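PDB 5OLT: cellulose biosynthesis protein BcsG from Salmonella typhimurium LT2, which is required for cellulose biosynthesis and carries, as its extramembrane part, a zinc-binding domain of the alkaline phosphatase family. Local coordinates for residues A[113-121]-A[351-359]. Sequence-based numbering, arbitrary orientation. Where two conformers were deposited one is given.
Sequences SCGQPSHTR and TAPVSENAN
Gln116 and His119 reach across to Val354 and Glu356, joining the loop that leads into helix 119-122 to the edge strand 355-357 of the small antiparallel sheet near the C-terminus of this alkaline phosphatase-like domain. Two direct hydrogen bonds carry the contact. Gln116, with CG anti to the backbone N (chi1 -177°) and its chain extended, gives NE2 to Val354 O at 2.8 Å; the acceptor lies near the plane of the amide, but the donor stands well above the carbonyl plane of Val354. Farther along, the first turn of the helix offers His119 N to Glu356 OE1 (2.9 Å, N-H...O 167°); the N-H comes in from above the carboxylate plane. Ser118 OG caps the same helix by accepting from Arg121 N. The other carboxylate oxygen, Glu356 OE2, is hydrogen-bonded to Tyr38 OH of helix 27-42, so the acid ties the helix start to a third element.

Waters bridge the two segments as well. One accepts a hydrogen bond from Gln116 NE2 and donates to Pro117 O and to Glu356 OE2 (2.6 Å). At the far end of the amide, Gln116 OE1 shares a water with Ala352 O.

Packing contacts lie at both ends: Thr351 CG2 touches Gln116 OE1 at 3.8 Å, and Val354 CB and CG1 both lie against Gln116 NE2. The His119 ring lays one face over the peptide between Asn357 and Ala358, with Ala358 N 3.4 Å from the ring plane. At the ring's edge, a water in its plane links ND1 (2.8 Å) to Glu356 O.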
ATOM      1  N   SER A 113       9.076   6.053  -0.592  1.00 10.77           N
ATOM      2  CA  SER A 113       9.588   7.340  -0.117  1.00 10.95           C
ATOM      3  C   SER A 113       9.936   8.322  -1.226  1.00 11.57           C
ATOM      4  O   SER A 113      10.284   9.456  -0.913  1.00 13.45           O
ATOM      5  CB  SER A 113      10.772   7.116   0.811  1.00 11.30           C
ATOM      6  OG  SER A 113      10.363   6.337   1.959  1.00 11.69           O
ATOM      7  N   CYS A 114       9.760   7.937  -2.493  1.00 12.06           N
ATOM      8  CA  CYS A 114       9.857   8.899  -3.588  1.00 13.16           C
ATOM      9  C   CYS A 114       8.588   8.849  -4.409  1.00 12.84           C
ATOM     10  O   CYS A 114       7.808   7.908  -4.285  1.00 12.94           O
ATOM     11  CB  CYS A 114      11.011   8.548  -4.518  1.00 15.85           C
ATOM     12  SG  CYS A 114      12.609   8.814  -3.732  1.00 19.21           S
ATOM     13  N   GLY A 115       8.378   9.861  -5.250  1.00 11.57           N
ATOM     14  CA  GLY A 115       7.211   9.918  -6.096  1.00 12.43           C
ATOM     15  C   GLY A 115       7.114   8.756  -7.091  1.00 10.06           C
ATOM     16  O   GLY A 115       8.018   7.915  -7.241  1.00 11.81           O
ATOM     17  N   GLN A 116       5.965   8.685  -7.720  1.00 10.50           N
ATOM     18  CA  GLN A 116       5.614   7.527  -8.537  1.00 10.48           C
ATOM     19  C   GLN A 116       6.438   7.446  -9.834  1.00 10.50           C
ATOM     20  O   GLN A 116       6.371   8.382 -10.638  1.00 11.52           O
ATOM     21  CB  GLN A 116       4.139   7.665  -8.903  1.00 10.20           C
ATOM     22  CG  GLN A 116       3.646   6.464  -9.705  1.00 10.37           C
ATOM     23  CD  GLN A 116       2.141   6.380  -9.813  1.00 10.55           C
ATOM     24  OE1 GLN A 116       1.435   6.678  -8.857  1.00 11.22           O
ATOM     25  NE2 GLN A 116       1.645   5.932 -10.937  1.00 11.02           N
ATOM     26  N   PRO A 117       7.112   6.310 -10.075  1.00 10.14           N
ATOM     27  CA  PRO A 117       7.848   6.141 -11.344  1.00 10.51           C
ATOM     28  C   PRO A 117       7.018   5.483 -12.431  1.00 10.80           C
ATOM     29  O   PRO A 117       6.027   4.789 -12.164  1.00 10.83           O
ATOM     30  CB  PRO A 117       8.951   5.163 -10.963  1.00 11.36           C
ATOM     31  CG  PRO A 117       8.368   4.307  -9.872  1.00 14.68           C
ATOM     32  CD  PRO A 117       7.455   5.251  -9.097  1.00 11.54           C
ATOM     33  N   SER A 118       7.459   5.648 -13.678  1.00 11.46           N
ATOM     34  CA  SER A 118       6.955   4.798 -14.763  1.00 11.20           C
ATOM     35  C   SER A 118       7.271   3.342 -14.484  1.00 11.10           C
ATOM     36  O   SER A 118       8.159   3.020 -13.671  1.00 11.67           O
ATOM     37  CB  SER A 118       7.585   5.226 -16.103  1.00 12.40           C
ATOM     38  OG  SER A 118       8.987   4.968 -16.045  1.00 13.91           O
ATOM     39  N   HIS A 119       6.546   2.453 -15.169  1.00 11.04           N
ATOM     40  CA  HIS A 119       6.812   1.054 -15.026  1.00 11.57           C
ATOM     41  C   HIS A 119       8.282   0.692 -15.364  1.00 13.24           C
ATOM     42  O   HIS A 119       8.897  -0.085 -14.636  1.00 14.08           O
ATOM     43  CB  HIS A 119       5.825   0.242 -15.862  1.00 12.17           C
ATOM     44  CG  HIS A 119       5.986  -1.224 -15.688  1.00 12.55           C
ATOM     45  ND1 HIS A 119       5.347  -1.930 -14.690  1.00 12.95           N
ATOM     46  CD2 HIS A 119       6.731  -2.121 -16.370  1.00 14.11           C
ATOM     47  CE1 HIS A 119       5.663  -3.213 -14.789  1.00 13.36           C
ATOM     48  NE2 HIS A 119       6.510  -3.353 -15.804  1.00 14.04           N
ATOM     49  N   THR A 120       8.785   1.270 -16.460  0.60 15.39           N
ATOM     50  CA  THR A 120      10.170   1.068 -16.891  0.60 17.91           C
ATOM     51  C   THR A 120      11.141   1.349 -15.726  0.60 17.39           C
ATOM     52  O   THR A 120      12.003   0.504 -15.425  0.60 19.26           O
ATOM     53  CB  THR A 120      10.524   1.945 -18.119  0.60 18.52           C
ATOM     54  OG1 THR A 120       9.587   1.710 -19.184  0.60 18.08           O
ATOM     55  CG2 THR A 120      11.928   1.627 -18.627  0.60 20.18           C
ATOM     56  N   ARG A 121      10.950   2.502 -15.070  1.00 17.36           N
ATOM     57  CA  ARG A 121      11.835   2.990 -13.991  1.00 17.52           C
ATOM     58  C   ARG A 121      11.777   2.048 -12.769  1.00 19.26           C
ATOM     59  O   ARG A 121      12.752   1.943 -11.977  1.00 18.33           O
ATOM     60  CB  ARG A 121      11.489   4.435 -13.607  1.00 23.55           C
ATOM     61  CG  ARG A 121      12.150   5.608 -14.318  1.00 29.29           C
ATOM     62  CD  ARG A 121      12.684   6.669 -13.282  1.00 29.29           C
ATOM     63  NE  ARG A 121      11.644   7.519 -12.620  1.00 23.37           N
ATOM     64  CZ  ARG A 121      11.536   7.827 -11.318  1.00 22.02           C
ATOM     65  NH1 ARG A 121      12.433   7.393 -10.412  1.00 26.05           N
ATOM     66  NH2 ARG A 121      10.522   8.626 -10.894  1.00 19.51           N
ATOM     67  N   THR A 351      -1.654  12.215  -4.910  1.00 10.32           N
ATOM     68  CA  THR A 351      -1.035  11.651  -6.112  1.00 10.26           C
ATOM     69  C   THR A 351      -2.159  11.341  -7.071  1.00 10.56           C
ATOM     70  O   THR A 351      -3.176  10.724  -6.688  1.00 10.95           O
ATOM     71  CB  THR A 351      -0.267  10.349  -5.773  1.00 11.41           C
ATOM     72  OG1 THR A 351       0.704  10.625  -4.746  1.00 13.19           O
ATOM     73  CG2 THR A 351       0.453   9.808  -7.019  1.00 12.80           C
ATOM     74  N   ALA A 352      -2.013  11.776  -8.317  1.00 10.25           N
ATOM     75  CA  ALA A 352      -3.025  11.458  -9.331  1.00  9.71           C
ATOM     76  C   ALA A 352      -3.085   9.934  -9.525  1.00  9.59           C
ATOM     77  O   ALA A 352      -2.044   9.242  -9.379  1.00 10.78           O
ATOM     78  CB  ALA A 352      -2.710  12.173 -10.657  1.00 12.54           C
ATOM     79  N   PRO A 353      -4.289   9.412  -9.844  1.00 10.11           N
ATOM     80  CA  PRO A 353      -4.448   7.950 -10.032  1.00 10.37           C
ATOM     81  C   PRO A 353      -3.988   7.496 -11.406  1.00 10.70           C
ATOM     82  O   PRO A 353      -4.750   7.403 -12.338  1.00 15.26           O
ATOM     83  CB  PRO A 353      -5.950   7.735  -9.833  1.00 12.00           C
ATOM     84  CG  PRO A 353      -6.531   9.013 -10.317  1.00 10.75           C
ATOM     85  CD  PRO A 353      -5.599  10.090  -9.799  1.00 11.23           C
ATOM     86  N   VAL A 354      -2.711   7.280 -11.503  1.00  9.76           N
ATOM     87  CA  VAL A 354      -2.076   6.769 -12.713  1.00  8.96           C
ATOM     88  C   VAL A 354      -1.639   5.350 -12.400  1.00  8.89           C
ATOM     89  O   VAL A 354      -1.037   5.099 -11.351  1.00  9.26           O
ATOM     90  CB  VAL A 354      -0.840   7.620 -13.060  1.00  9.35           C
ATOM     91  CG1 VAL A 354      -0.054   6.993 -14.217  1.00 10.61           C
ATOM     92  CG2 VAL A 354      -1.275   9.066 -13.355  1.00 11.32           C
ATOM     93  N   SER A 355      -1.942   4.412 -13.295  1.00  8.80           N
ATOM     94  CA  SER A 355      -1.569   3.020 -13.057  1.00  9.15           C
ATOM     95  C   SER A 355      -0.947   2.431 -14.306  1.00  9.36           C
ATOM     96  O   SER A 355      -1.341   2.798 -15.435  1.00 10.16           O
ATOM     97  CB  SER A 355      -2.800   2.186 -12.678  1.00 10.31           C
ATOM     98  OG  SER A 355      -3.401   2.729 -11.517  1.00 10.91           O
ATOM     99  N   GLU A 356       0.009   1.539 -14.107  1.00  9.10           N
ATOM    100  CA  GLU A 356       0.711   0.955 -15.240  1.00  9.98           C
ATOM    101  C   GLU A 356       1.091  -0.443 -15.021  1.00 10.07           C
ATOM    102  O   GLU A 356       1.385  -0.859 -13.898  1.00 10.99           O
ATOM    103  CB  GLU A 356       2.073   1.662 -15.480  1.00 13.71           C
ATOM    104  CG  GLU A 356       2.027   3.132 -15.521  1.00 15.45           C
ATOM    105  CD  GLU A 356       3.317   3.746 -16.000  1.00 14.04           C
ATOM    106  OE1 GLU A 356       4.173   3.102 -16.708  1.00 13.33           O
ATOM    107  OE2 GLU A 356       3.412   4.923 -15.666  1.00 15.41           O
ATOM    108  N   ASN A 357       1.089  -1.185 -16.133  0.70 10.76           N
ATOM    109  CA  ASN A 357       1.828  -2.454 -16.230  0.70 11.78           C
ATOM    110  C   ASN A 357       2.788  -2.245 -17.422  0.70 12.11           C
ATOM    111  O   ASN A 357       2.761  -1.188 -18.037  0.70 11.86           O
ATOM    112  CB  ASN A 357       0.869  -3.630 -16.453  0.70 12.41           C
ATOM    113  CG  ASN A 357      -0.185  -3.770 -15.351  0.70 11.53           C
ATOM    114  OD1 ASN A 357       0.057  -3.488 -14.175  0.70 11.17           O
ATOM    115  ND2 ASN A 357      -1.347  -4.273 -15.726  0.70 11.20           N
ATOM    116  N   ALA A 358       3.605  -3.236 -17.780  1.00 14.18           N
ATOM    117  CA  ALA A 358       4.591  -3.072 -18.876  1.00 15.33           C
ATOM    118  C   ALA A 358       3.975  -2.514 -20.142  1.00 16.59           C
ATOM    119  O   ALA A 358       4.577  -1.671 -20.820  1.00 21.08           O
ATOM    120  CB  ALA A 358       5.317  -4.370 -19.187  1.00 17.65           C
ATOM    121  N   ASN A 359       2.741  -2.920 -20.413  1.00 14.39           N
ATOM    122  CA  ASN A 359       2.176  -2.625 -21.715  1.00 18.21           C
ATOM    123  C   ASN A 359       1.064  -1.597 -21.762  1.00 17.31           C
ATOM    124  O   ASN A 359       0.542  -1.284 -22.819  1.00 20.64           O
ATOM    125  CB  ASN A 359       1.648  -3.939 -22.308  1.00 24.70           C
ATOM    126  CG  ASN A 359       2.741  -4.931 -22.648  1.00 26.12           C
ATOM    127  OD1 ASN A 359       3.161  -5.758 -21.821  1.00 30.14           O
ATOM    128  ND2 ASN A 359       3.160  -4.907 -23.909  1.00 30.33           N
TER
HETATM  129  O   HOH W   1      -1.248   6.747  -8.300  1.00 13.16           O
HETATM  130  O   HOH W   2       3.457   5.649 -13.131  1.00 13.26           O
HETATM  131  O   HOH W   3       3.863  -0.572 -12.707  1.00 10.97           O
HETATM  132  O   HOH W   4       6.969   2.544 -18.607  1.00 22.20           O